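PDB 4R1D: Tle cognate immunity protein 4 C-terminal domain-containing protein from Pseudomonas aeruginosa PAO1, which probably neutralises the secreted lipase effector Tle4 by binding it, so protecting the bacterium from its own type VI secretion toxin. Local coordinates for residues B[1-4]-B[5-8]; B[117-120]-B[121-125]; B[168-171]-B[172-175]; B[196-199]-B[200-204]; B[286-289]-B[290-294]. All blocks are in the same frame, centred on the assembly; numbering follows the deposited sequence.

Contact 1 of 5, residues B[1-4]-B[5-8]; sequences MDKT and GWIT
A type II beta turn from Lys3 to Trp6 brings the lysine side chain against the indole just ahead of strand 7-11. The turn is closed by Trp6 N donating to Lys3 O at 3.0 Å, the N-H lying well above the carbonyl plane. Lys3 CA sits over the face of the indole, 3.7 Å from the centroid of its five-membered ring, a CH-pi contact. The side chain carries on over the same rings: Lys3 CB is 3.7 Å from Trp6 CG, and Lys3 CE ends 3.9 Å from Trp6 CE3. The bend at chi3 (62°) keeps the methylenes beside the indole while the ammonium goes on to a salt bridge with Asp17. Gly5 takes the third position of the turn with positive phi, as type II turns favour. Before it comes an Asx turn, in which Asp2 OD2 accepts from Thr4 N from above the carboxylate plane, at 3.0 Å, and through its syn lone pair from Thr4 OG1, at 2.5 Å; two donors thus grip one oxygen and tie down the start of the turn. Met1 adds a Met-aromatic contact: its extended chain crosses the indole at about a right angle, with SD 4.0 Å from Trp6 CZ2 and neither squarely over the face nor at the edge. Thr290 of helix 281-292 packs against Met1, Lys3 and Trp6, while Pro19 and Pro20 also touch the indole.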
loop_
_atom_site.group_PDB
_atom_site.type_symbol
_atom_site.label_atom_id
_atom_site.label_comp_id
_atom_site.label_asym_id
_atom_site.label_seq_id
_atom_site.Cartn_x
_atom_site.Cartn_y
_atom_site.Cartn_z
ATOM N N MET B 1 21.106 -13.459 31.775
ATOM C CA MET B 1 19.792 -12.953 32.147
ATOM C C MET B 1 18.965 -14.060 32.794
ATOM O O MET B 1 19.015 -15.209 32.366
ATOM C CB MET B 1 19.064 -12.398 30.914
ATOM C CG MET B 1 17.822 -11.578 31.232
ATOM S SD MET B 1 16.958 -10.986 29.751
ATOM C CE MET B 1 15.757 -9.885 30.483
ATOM N N ASP B 2 18.194 -13.704 33.817
ATOM C CA ASP B 2 17.331 -14.660 34.503
ATOM C C ASP B 2 16.106 -15.004 33.661
ATOM O O ASP B 2 15.194 -14.192 33.526
ATOM C CB ASP B 2 16.894 -14.087 35.856
ATOM C CG ASP B 2 16.024 -15.044 36.649
ATOM O OD1 ASP B 2 15.433 -14.604 37.658
ATOM O OD2 ASP B 2 15.933 -16.231 36.274
ATOM N N LYS B 3 16.090 -16.209 33.099
ATOM C CA LYS B 3 14.982 -16.651 32.256
ATOM C C LYS B 3 13.967 -17.470 33.048
ATOM O O LYS B 3 13.301 -18.359 32.514
ATOM C CB LYS B 3 15.496 -17.451 31.055
ATOM C CG LYS B 3 16.435 -16.667 30.159
ATOM C CD LYS B 3 17.110 -17.563 29.135
ATOM C CE LYS B 3 16.111 -18.203 28.197
ATOM N NZ LYS B 3 16.815 -19.071 27.222
ATOM N N THR B 4 13.851 -17.164 34.333
ATOM C CA THR B 4 12.857 -17.824 35.165
ATOM C C THR B 4 11.461 -17.583 34.606
ATOM O O THR B 4 11.033 -16.437 34.444
ATOM C CB THR B 4 12.926 -17.336 36.627
ATOM O OG1 THR B 4 14.150 -17.784 37.225
ATOM C CG2 THR B 4 11.750 -17.884 37.420
ATOM N N GLY B 5 10.764 -18.666 34.282
ATOM C CA GLY B 5 9.407 -18.568 33.779
ATOM C C GLY B 5 9.287 -18.334 32.279
ATOM O O GLY B 5 8.177 -18.341 31.742
ATOM N N TRP B 6 10.411 -18.122 31.601
ATOM C CA TRP B 6 10.371 -17.964 30.146
ATOM C C TRP B 6 9.766 -19.203 29.502
ATOM O O TRP B 6 9.853 -20.303 30.050
ATOM C CB TRP B 6 11.760 -17.682 29.569
ATOM C CG TRP B 6 12.206 -16.281 29.770
ATOM C CD1 TRP B 6 12.048 -15.517 30.896
ATOM C CD2 TRP B 6 12.856 -15.445 28.805
ATOM N NE1 TRP B 6 12.588 -14.263 30.693
ATOM C CE2 TRP B 6 13.088 -14.198 29.418
ATOM C CE3 TRP B 6 13.277 -15.635 27.484
ATOM C CZ2 TRP B 6 13.712 -13.142 28.751
ATOM C CZ3 TRP B 6 13.898 -14.590 26.833
ATOM C CH2 TRP B 6 14.116 -13.365 27.466
ATOM N N ILE B 7 9.139 -19.017 28.342
ATOM C CA ILE B 7 8.423 -20.087 27.657
ATOM C C ILE B 7 9.054 -20.389 26.300
ATOM O O ILE B 7 9.298 -19.476 25.499
ATOM C CB ILE B 7 6.944 -19.690 27.431
ATOM C CG1 ILE B 7 6.256 -19.407 28.768
ATOM C CG2 ILE B 7 6.194 -20.760 26.649
ATOM C CD1 ILE B 7 4.871 -18.794 28.625
ATOM N N THR B 8 9.312 -21.665 26.044
ATOM C CA THR B 8 9.819 -22.104 24.745
ATOM C C THR B 8 8.648 -22.314 23.788
ATOM O O THR B 8 7.750 -23.113 24.063
ATOM C CB THR B 8 10.636 -23.408 24.876
ATOM O OG1 THR B 8 11.799 -23.169 25.682
ATOM C CG2 THR B 8 11.049 -23.937 23.505
#

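Contact 2 of 5, residues B[117-120]-B[121-125]; sequences DREQ and HAVEI
Arg118 and Ala122 start the close-packed part of this contact, the first turn of helix 119-132. Ala122 N donates to Arg118 O at 3.0 Å with an N-H...O angle of 168°, and the next two amides repeat the pattern: Val123 N to Glu119 O at 2.9 Å and Glu124 N to Gln120 O at 3.0 Å. Across the two halves, side chains press mainly on backbone. Val123 has CG1 anti to its own N (chi1 170°), which swings CG2 back to within 3.3 Å of Glu119 O. Ala122 CB rests 3.5 Å from the same Glu119 oxygen, and the small buried methyl faces Val114 of strand 107-115. Glu119, whose carboxylate pairs with Arg70, packs with Val123 on Ile72 of strand 68-73. Further along, Ile125 CG1 lies 4.0 Å above one face of the His121 ring, toward its rim. The solvent side is looser: Gln120 runs outward in an extended chain, and Glu124 bends away at chi2 to a salt bridge with Arg131. The remaining flank meets the partner chain, where Arg118 NH1 is hydrogen-bonded to the carbonyls of Lys393 and Leu396 and His121 NE2 to that of Gly395, all of the neighbouring subunit. The arrangement is that of a helix N-terminus, with Arg118 at the N-cap position, one flank of which meets the lipase partner in the Tle4-Tli4 complex.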
loop_
_atom_site.group_PDB
_atom_site.type_symbol
_atom_site.label_atom_id
_atom_site.label_comp_id
_atom_site.label_asym_id
_atom_site.label_seq_id
_atom_site.Cartn_x
_atom_site.Cartn_y
_atom_site.Cartn_z
ATOM N N ASP B 117 -4.672 -24.182 -15.142
ATOM C CA ASP B 117 -3.920 -25.309 -15.682
ATOM C C ASP B 117 -3.050 -25.991 -14.628
ATOM O O ASP B 117 -2.258 -26.880 -14.944
ATOM C CB ASP B 117 -3.101 -24.892 -16.911
ATOM C CG ASP B 117 -1.963 -23.957 -16.572
ATOM O OD1 ASP B 117 -1.857 -23.531 -15.402
ATOM O OD2 ASP B 117 -1.174 -23.638 -17.486
ATOM N N ARG B 118 -3.216 -25.584 -13.369
ATOM C CA ARG B 118 -2.526 -26.246 -12.268
ATOM C C ARG B 118 -3.487 -26.848 -11.253
ATOM O O ARG B 118 -3.079 -27.184 -10.136
ATOM C CB ARG B 118 -1.587 -25.269 -11.561
ATOM C CG ARG B 118 -0.480 -24.758 -12.459
ATOM C CD ARG B 118 0.541 -23.961 -11.687
ATOM N NE ARG B 118 1.413 -23.229 -12.597
ATOM C CZ ARG B 118 2.711 -23.055 -12.405
ATOM N NH1 ARG B 118 3.295 -23.566 -11.331
ATOM N NH2 ARG B 118 3.420 -22.364 -13.290
ATOM N N GLU B 119 -4.752 -26.995 -11.641
ATOM C CA GLU B 119 -5.788 -27.409 -10.705
ATOM C C GLU B 119 -5.522 -28.747 -10.015
ATOM O O GLU B 119 -5.684 -28.862 -8.800
ATOM C CB GLU B 119 -7.168 -27.433 -11.365
ATOM C CG GLU B 119 -8.284 -27.734 -10.361
ATOM C CD GLU B 119 -9.664 -27.823 -10.984
ATOM O OE1 GLU B 119 -9.824 -27.457 -12.168
ATOM O OE2 GLU B 119 -10.595 -28.267 -10.282
ATOM N N GLN B 120 -5.143 -29.760 -10.786
ATOM C CA GLN B 120 -4.907 -31.087 -10.220
ATOM C C GLN B 120 -3.777 -31.035 -9.201
ATOM O O GLN B 120 -3.828 -31.701 -8.163
ATOM C CB GLN B 120 -4.549 -32.096 -11.317
ATOM C CG GLN B 120 -5.616 -32.301 -12.375
ATOM C CD GLN B 120 -5.079 -33.043 -13.594
ATOM O OE1 GLN B 120 -4.597 -32.426 -14.550
ATOM N NE2 GLN B 120 -5.149 -34.372 -13.559
ATOM N N HIS B 121 -2.746 -30.256 -9.512
ATOM C CA HIS B 121 -1.608 -30.111 -8.617
ATOM C C HIS B 121 -2.030 -29.465 -7.301
ATOM O O HIS B 121 -1.653 -29.925 -6.223
ATOM C CB HIS B 121 -0.499 -29.287 -9.266
ATOM C CG HIS B 121 0.660 -29.037 -8.354
ATOM N ND1 HIS B 121 1.406 -30.059 -7.805
ATOM C CD2 HIS B 121 1.182 -27.886 -7.868
ATOM C CE1 HIS B 121 2.346 -29.547 -7.032
ATOM N NE2 HIS B 121 2.232 -28.232 -7.054
ATOM N N ALA B 122 -2.811 -28.395 -7.395
ATOM C CA ALA B 122 -3.348 -27.748 -6.193
ATOM C C ALA B 122 -4.155 -28.746 -5.362
ATOM O O ALA B 122 -4.038 -28.793 -4.135
ATOM C CB ALA B 122 -4.218 -26.562 -6.577
ATOM N N VAL B 123 -4.980 -29.545 -6.029
ATOM C CA VAL B 123 -5.786 -30.534 -5.324
ATOM C C VAL B 123 -4.906 -31.508 -4.536
ATOM O O VAL B 123 -5.168 -31.773 -3.363
ATOM C CB VAL B 123 -6.752 -31.289 -6.270
ATOM C CG1 VAL B 123 -7.383 -32.465 -5.558
ATOM C CG2 VAL B 123 -7.833 -30.346 -6.780
ATOM N N GLU B 124 -3.846 -32.011 -5.157
ATOM C CA GLU B 124 -2.964 -32.954 -4.471
ATOM C C GLU B 124 -2.306 -32.321 -3.240
ATOM O O GLU B 124 -2.129 -32.980 -2.214
ATOM C CB GLU B 124 -1.902 -33.524 -5.418
ATOM C CG GLU B 124 -0.893 -34.431 -4.728
ATOM C CD GLU B 124 -1.553 -35.573 -3.955
ATOM O OE1 GLU B 124 -2.620 -36.072 -4.391
ATOM O OE2 GLU B 124 -1.002 -35.969 -2.904
ATOM N N ILE B 125 -1.956 -31.042 -3.338
ATOM C CA ILE B 125 -1.371 -30.338 -2.200
ATOM C C ILE B 125 -2.345 -30.294 -1.014
ATOM O O ILE B 125 -1.950 -30.549 0.123
ATOM C CB ILE B 125 -0.901 -28.910 -2.579
ATOM C CG1 ILE B 125 0.343 -28.978 -3.468
ATOM C CG2 ILE B 125 -0.590 -28.106 -1.327
ATOM C CD1 ILE B 125 0.743 -27.638 -4.065
#

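Contact 3 of 5, residues B[168-171]-B[172-175]; sequences VTFP and EHPG
Phe170 and His173 meet across a reverse turn through one backbone hydrogen bond, one bridging water and a side-chain touch. The direct bond runs from His173 N to Phe170 O, at 2.8 Å, and closes the turn. Water 1 links the same two residues by other atoms: it accepts from Phe170 N at 2.8 Å and is hydrogen-bonded to His173 O at 2.6 Å, so it closes a second ring inside the bend. Apolar contact is lighter. Phe170 CB approaches the edge of the imidazole near its plane, 3.9 Å from His173 CD2. Glu172 CB stands 4.3 Å above the centre of one imidazole face, its carboxylate extending away. The histidine is held from outside by a hydrogen bond from ND1 to Ala277 O and by stacking on Phe278, whereas the phenyl ring packs on Phe178 and Ile291. With Pro171 and Glu172 at its two corners, this is a type I beta turn in the loop of a beta hairpin, joining the antiparallel neighbours 162-169 and 176-183.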
loop_
_atom_site.group_PDB
_atom_site.type_symbol
_atom_site.label_atom_id
_atom_site.label_comp_id
_atom_site.label_asym_id
_atom_site.label_seq_id
_atom_site.Cartn_x
_atom_site.Cartn_y
_atom_site.Cartn_z
ATOM N N VAL B 168 5.928 -9.610 18.858
ATOM C CA VAL B 168 5.910 -9.738 20.309
ATOM C C VAL B 168 6.064 -8.385 20.965
ATOM O O VAL B 168 6.949 -7.610 20.594
ATOM C CB VAL B 168 7.081 -10.634 20.780
ATOM C CG1 VAL B 168 6.954 -10.950 22.266
ATOM C CG2 VAL B 168 7.109 -11.920 19.975
ATOM N N THR B 169 5.212 -8.100 21.947
ATOM C CA THR B 169 5.418 -6.924 22.788
ATOM C C THR B 169 5.635 -7.317 24.241
ATOM O O THR B 169 5.327 -8.446 24.654
ATOM C CB THR B 169 4.277 -5.876 22.668
ATOM O OG1 THR B 169 3.054 -6.407 23.187
ATOM C CG2 THR B 169 4.076 -5.467 21.192
ATOM N N PHE B 170 6.186 -6.376 25.002
ATOM C CA PHE B 170 6.617 -6.640 26.369
ATOM C C PHE B 170 6.028 -5.581 27.291
ATOM O O PHE B 170 6.358 -4.403 27.172
ATOM C CB PHE B 170 8.146 -6.600 26.443
ATOM C CG PHE B 170 8.827 -7.433 25.386
ATOM C CD1 PHE B 170 9.193 -8.744 25.648
ATOM C CD2 PHE B 170 9.103 -6.903 24.133
ATOM C CE1 PHE B 170 9.809 -9.519 24.680
ATOM C CE2 PHE B 170 9.724 -7.673 23.163
ATOM C CZ PHE B 170 10.078 -8.980 23.432
ATOM N N PRO B 171 5.128 -5.992 28.196
ATOM C CA PRO B 171 4.484 -5.040 29.113
ATOM C C PRO B 171 5.478 -4.076 29.761
ATOM O O PRO B 171 5.204 -2.874 29.838
ATOM C CB PRO B 171 3.852 -5.956 30.166
ATOM C CG PRO B 171 3.483 -7.180 29.393
ATOM C CD PRO B 171 4.556 -7.345 28.319
ATOM N N GLU B 172 6.620 -4.597 30.193
ATOM C CA GLU B 172 7.643 -3.804 30.877
ATOM C C GLU B 172 8.396 -2.838 29.960
ATOM O O GLU B 172 9.083 -1.931 30.439
ATOM C CB GLU B 172 8.655 -4.727 31.568
ATOM C CG GLU B 172 8.055 -5.606 32.652
ATOM C CD GLU B 172 9.046 -6.622 33.190
ATOM O OE1 GLU B 172 10.073 -6.867 32.519
ATOM O OE2 GLU B 172 8.801 -7.175 34.286
ATOM N N HIS B 173 8.277 -3.036 28.650
ATOM C CA HIS B 173 8.993 -2.198 27.692
ATOM C C HIS B 173 8.065 -1.558 26.670
ATOM O O HIS B 173 8.048 -1.952 25.501
ATOM C CB HIS B 173 10.071 -3.018 26.986
ATOM C CG HIS B 173 11.010 -3.704 27.926
ATOM N ND1 HIS B 173 11.822 -3.013 28.799
ATOM C CD2 HIS B 173 11.262 -5.018 28.134
ATOM C CE1 HIS B 173 12.543 -3.874 29.498
ATOM N NE2 HIS B 173 12.219 -5.095 29.116
ATOM N N PRO B 174 7.295 -0.553 27.107
ATOM C CA PRO B 174 6.341 0.138 26.239
ATOM C C PRO B 174 7.043 0.722 25.023
ATOM O O PRO B 174 8.069 1.379 25.155
ATOM C CB PRO B 174 5.810 1.270 27.128
ATOM C CG PRO B 174 6.861 1.451 28.185
ATOM C CD PRO B 174 7.382 0.072 28.436
ATOM N N GLY B 175 6.487 0.484 23.845
ATOM C CA GLY B 175 7.079 0.999 22.629
ATOM C C GLY B 175 7.963 -0.003 21.911
ATOM O O GLY B 175 8.307 0.207 20.756
HETATM O O HOH W 1 6.648 -3.739 24.240
#

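Contact 4 of 5, residues B[196-199]-B[200-204]; sequences DGFV and QNMLS
The Phe198 ring meets the sulfur of Met202 one turn further along the helix, and the Asp196 carboxylate meets the Gln200 amide in the same spacing. Met202 SD comes to the phenyl at a slant, neither over its face nor at its edge: it is 4.6 Å from the centroid and 58° off the ring normal, and its nearest ring atom is Phe198 CE1 at 3.6 Å. This Met-aromatic pair faces the partner chain, whose Ser87 packs on both residues. On another flank the carboxylate and amide planes are turned 50° apart, and Gln200 NE2 donates a weak though straight bond to Asp196 OD1, at 3.3 Å. Chi1 of -64° sets Gln200 CG 3.5 Å from Asp196 OD2, and the bend at chi2 then brings the amide to OD1. The main partners of Asp196 OD1 are elsewhere, Tyr227 by a hydrogen bond and Lys214 by a salt bridge, so the glutamine adds a third, lesser hold. Beneath the side chains the helical bonds are regular, for example Gln200 N to Asp196 O at 2.8 Å and Leu203 N to Val199 O at 2.8 Å, although the helix is kinked at Gly197 and Phe198, whose amides lack bonds to the preceding turn. Val199 and Leu203 lie side by side, Val199 CG1 to Leu203 CD1 4.1 Å, and point the same way. This apolar side seats helix 191-205 on Thr211 and Met209 of strand 209-214, with Val199 also touching Tyr227 and Val229 of strand 225-233.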
loop_
_atom_site.group_PDB
_atom_site.type_symbol
_atom_site.label_atom_id
_atom_site.label_comp_id
_atom_site.label_asym_id
_atom_site.label_seq_id
_atom_site.Cartn_x
_atom_site.Cartn_y
_atom_site.Cartn_z
ATOM N N ASP B 196 23.821 -1.130 5.099
ATOM C CA ASP B 196 24.925 -0.289 5.548
ATOM C C ASP B 196 24.875 1.126 4.975
ATOM O O ASP B 196 25.068 2.101 5.705
ATOM C CB ASP B 196 26.275 -0.926 5.268
ATOM C CG ASP B 196 27.402 -0.161 5.918
ATOM O OD1 ASP B 196 27.495 -0.190 7.164
ATOM O OD2 ASP B 196 28.180 0.483 5.191
ATOM N N GLY B 197 24.622 1.238 3.675
ATOM C CA GLY B 197 24.493 2.547 3.050
ATOM C C GLY B 197 23.518 3.432 3.802
ATOM O O GLY B 197 23.850 4.570 4.177
ATOM N N PHE B 198 22.315 2.912 4.040
ATOM C CA PHE B 198 21.281 3.689 4.707
ATOM C C PHE B 198 21.710 4.047 6.128
ATOM O O PHE B 198 21.537 5.186 6.567
ATOM C CB PHE B 198 19.940 2.954 4.726
ATOM C CG PHE B 198 18.786 3.828 5.131
ATOM C CD1 PHE B 198 18.247 3.747 6.405
ATOM C CD2 PHE B 198 18.266 4.758 4.246
ATOM C CE1 PHE B 198 17.194 4.558 6.780
ATOM C CE2 PHE B 198 17.212 5.577 4.615
ATOM C CZ PHE B 198 16.674 5.472 5.887
ATOM N N VAL B 199 22.260 3.074 6.852
ATOM C CA VAL B 199 22.737 3.354 8.201
ATOM C C VAL B 199 23.825 4.436 8.212
ATOM O O VAL B 199 23.765 5.363 9.014
ATOM C CB VAL B 199 23.254 2.086 8.917
ATOM C CG1 VAL B 199 23.829 2.457 10.272
ATOM C CG2 VAL B 199 22.122 1.069 9.069
ATOM N N GLN B 200 24.822 4.319 7.336
ATOM C CA GLN B 200 25.869 5.340 7.277
ATOM C C GLN B 200 25.249 6.708 6.989
ATOM O O GLN B 200 25.702 7.730 7.502
ATOM C CB GLN B 200 26.926 4.998 6.222
ATOM C CG GLN B 200 27.713 3.737 6.506
ATOM C CD GLN B 200 28.448 3.790 7.826
ATOM O OE1 GLN B 200 28.838 4.861 8.291
ATOM N NE2 GLN B 200 28.634 2.630 8.445
ATOM N N ASN B 201 24.205 6.719 6.168
ATOM C CA ASN B 201 23.470 7.942 5.887
ATOM C C ASN B 201 22.832 8.488 7.167
ATOM O O ASN B 201 22.909 9.683 7.457
ATOM C CB ASN B 201 22.402 7.692 4.815
ATOM C CG ASN B 201 21.814 8.973 4.263
ATOM O OD1 ASN B 201 21.950 10.043 4.859
ATOM N ND2 ASN B 201 21.152 8.871 3.112
ATOM N N MET B 202 22.215 7.606 7.946
ATOM C CA MET B 202 21.618 8.020 9.207
ATOM C C MET B 202 22.672 8.584 10.165
ATOM O O MET B 202 22.445 9.616 10.807
ATOM C CB MET B 202 20.884 6.851 9.873
ATOM C CG MET B 202 19.717 6.280 9.083
ATOM S SD MET B 202 19.103 4.761 9.868
ATOM C CE MET B 202 18.250 5.415 11.308
ATOM N N LEU B 203 23.812 7.905 10.275
ATOM C CA LEU B 203 24.857 8.325 11.211
ATOM C C LEU B 203 25.424 9.677 10.811
ATOM O O LEU B 203 25.734 10.517 11.659
ATOM C CB LEU B 203 25.992 7.307 11.253
ATOM C CG LEU B 203 25.655 5.928 11.817
ATOM C CD1 LEU B 203 26.830 4.983 11.613
ATOM C CD2 LEU B 203 25.282 6.029 13.288
ATOM N N SER B 204 25.567 9.868 9.505
ATOM C CA SER B 204 26.167 11.078 8.965
ATOM C C SER B 204 25.239 12.267 9.130
ATOM O O SER B 204 25.692 13.396 9.338
ATOM C CB SER B 204 26.510 10.885 7.480
ATOM O OG SER B 204 27.590 9.980 7.320
#

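Contact 5 of 5, residues B[286-289]-B[290-294]; sequences ELWD and TIVDS
Thr290 reaches back one turn to Glu286, and the hydrogen bonds of this helical segment begin there. Glu286 O accepts twice, from Thr290 N at 2.9 Å and from Thr290 OG1 at 2.6 Å, the two donors arriving from opposite faces of the carbonyl plane. The threonine can do this because chi1 of -56° sets OG1 anti to its carbonyl carbon and so back toward the preceding turn. Ile291 N to Leu287 O and Val292 N to Trp288 O follow in the i to i+4 pattern, and Asp293 N donates to Asp289 O. Ile291 O also takes two donors, Ser294 N at 3.0 Å and Ser294 OG at 2.7 Å, as the chain heads for strand 296-297. In the fold, Trp288 and Val292 pack on strands 236-245 and 256-263, and Ile291 on strand 14-18. Among the apolar contacts the main one is a CH-pi interaction: Val292 CG2 stands over the centre of the Trp288 six-membered ring, 3.7 Å from its centroid and only 2° off the normal. Trp288 NE1 is hydrogen-bonded to Glu226, and Phe241 meets the indole edge-to-face, so its rotation is well fixed. Leu287 and Ile291 run side by side, pointing the same way, with their CD1 atoms 4.2 Å apart. Charge forms the last group. Asp289 OD1 and Asp293 OD2 are 4.8 Å apart; their likely repulsion is probably eased by outside partners, Arg213 in a salt bridge with Asp289 and His217 hydrogen-bonded to Asp293.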
loop_
_atom_site.group_PDB
_atom_site.type_symbol
_atom_site.label_atom_id
_atom_site.label_comp_id
_atom_site.label_asym_id
_atom_site.label_seq_id
_atom_site.Cartn_x
_atom_site.Cartn_y
_atom_site.Cartn_z
ATOM N N GLU B 286 20.619 -6.762 26.370
ATOM C CA GLU B 286 20.457 -7.978 27.163
ATOM C C GLU B 286 19.229 -8.774 26.722
ATOM O O GLU B 286 19.299 -9.996 26.513
ATOM C CB GLU B 286 20.343 -7.634 28.649
ATOM C CG GLU B 286 20.189 -8.853 29.557
ATOM C CD GLU B 286 20.105 -8.472 31.030
ATOM O OE1 GLU B 286 19.144 -7.767 31.417
ATOM O OE2 GLU B 286 21.012 -8.873 31.790
ATOM N N LEU B 287 18.107 -8.078 26.588
ATOM C CA LEU B 287 16.871 -8.714 26.155
ATOM C C LEU B 287 17.057 -9.266 24.745
ATOM O O LEU B 287 16.763 -10.418 24.478
ATOM C CB LEU B 287 15.694 -7.730 26.219
ATOM C CG LEU B 287 14.324 -8.303 25.832
ATOM C CD1 LEU B 287 13.909 -9.452 26.757
ATOM C CD2 LEU B 287 13.249 -7.224 25.782
ATOM N N TRP B 288 17.557 -8.424 23.848
ATOM C CA TRP B 288 17.887 -8.837 22.484
ATOM C C TRP B 288 18.734 -10.119 22.434
ATOM O O TRP B 288 18.348 -11.105 21.812
ATOM C CB TRP B 288 18.617 -7.685 21.795
ATOM C CG TRP B 288 19.253 -8.019 20.475
ATOM C CD1 TRP B 288 20.586 -8.184 20.228
ATOM C CD2 TRP B 288 18.587 -8.192 19.220
ATOM N NE1 TRP B 288 20.796 -8.455 18.895
ATOM C CE2 TRP B 288 19.583 -8.461 18.253
ATOM C CE3 TRP B 288 17.246 -8.139 18.814
ATOM C CZ2 TRP B 288 19.280 -8.673 16.904
ATOM C CZ3 TRP B 288 16.945 -8.355 17.471
ATOM C CH2 TRP B 288 17.960 -8.621 16.536
ATOM N N ASP B 289 19.892 -10.110 23.083
ATOM C CA ASP B 289 20.765 -11.278 23.067
ATOM C C ASP B 289 20.093 -12.513 23.643
ATOM O O ASP B 289 20.243 -13.617 23.117
ATOM C CB ASP B 289 22.066 -11.014 23.831
ATOM C CG ASP B 289 23.028 -10.138 23.060
ATOM O OD1 ASP B 289 23.018 -10.206 21.818
ATOM O OD2 ASP B 289 23.792 -9.384 23.699
ATOM N N THR B 290 19.358 -12.328 24.729
ATOM C CA THR B 290 18.725 -13.466 25.390
ATOM C C THR B 290 17.710 -14.145 24.462
ATOM O O THR B 290 17.694 -15.372 24.326
ATOM C CB THR B 290 18.084 -13.040 26.727
ATOM O OG1 THR B 290 19.089 -12.424 27.549
ATOM C CG2 THR B 290 17.492 -14.248 27.458
ATOM N N ILE B 291 16.881 -13.344 23.801
ATOM C CA ILE B 291 15.930 -13.897 22.839
ATOM C C ILE B 291 16.607 -14.531 21.623
ATOM O O ILE B 291 16.311 -15.665 21.257
ATOM C CB ILE B 291 14.923 -12.838 22.359
ATOM C CG1 ILE B 291 13.997 -12.422 23.500
ATOM C CG2 ILE B 291 14.081 -13.399 21.227
ATOM C CD1 ILE B 291 13.052 -11.297 23.129
ATOM N N VAL B 292 17.500 -13.788 20.979
ATOM C CA VAL B 292 18.120 -14.273 19.746
ATOM C C VAL B 292 18.932 -15.542 20.008
ATOM O O VAL B 292 18.882 -16.488 19.243
ATOM C CB VAL B 292 18.991 -13.171 19.097
ATOM C CG1 VAL B 292 19.911 -13.747 18.026
ATOM C CG2 VAL B 292 18.083 -12.063 18.519
ATOM N N ASP B 293 19.650 -15.571 21.118
ATOM C CA ASP B 293 20.470 -16.734 21.429
ATOM C C ASP B 293 19.634 -17.985 21.733
ATOM O O ASP B 293 20.176 -19.080 21.814
ATOM C CB ASP B 293 21.427 -16.429 22.580
ATOM C CG ASP B 293 22.586 -15.548 22.159
ATOM O OD1 ASP B 293 22.970 -15.568 20.966
ATOM O OD2 ASP B 293 23.119 -14.830 23.030
ATOM N N SER B 294 18.318 -17.821 21.880
ATOM C CA SER B 294 17.429 -18.953 22.128
ATOM C C SER B 294 16.852 -19.557 20.843
ATOM O O SER B 294 16.134 -20.552 20.891
ATOM C CB SER B 294 16.290 -18.554 23.077
ATOM O OG SER B 294 15.235 -17.901 22.388
#

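Overall arrangement
Contacts 1, 3 and 5 form one cluster. Contact 5, with four buried residues, is in the middle: its Thr290 packs on Met1, Lys3 and Trp6 of contact 1, and its Leu287 and Ile291 on His173 and Phe170 of contact 3. Contacts 1 and 3 are both beta turns, but the first is a surface turn built on an indole and a carboxylate, the second a partly buried one with a water inside. Contacts 2 and 4 lie apart, their centres about 47 Å from each other; both are helical and both touch the partner chain, contact 2 through polar bonds and contact 4 by packing.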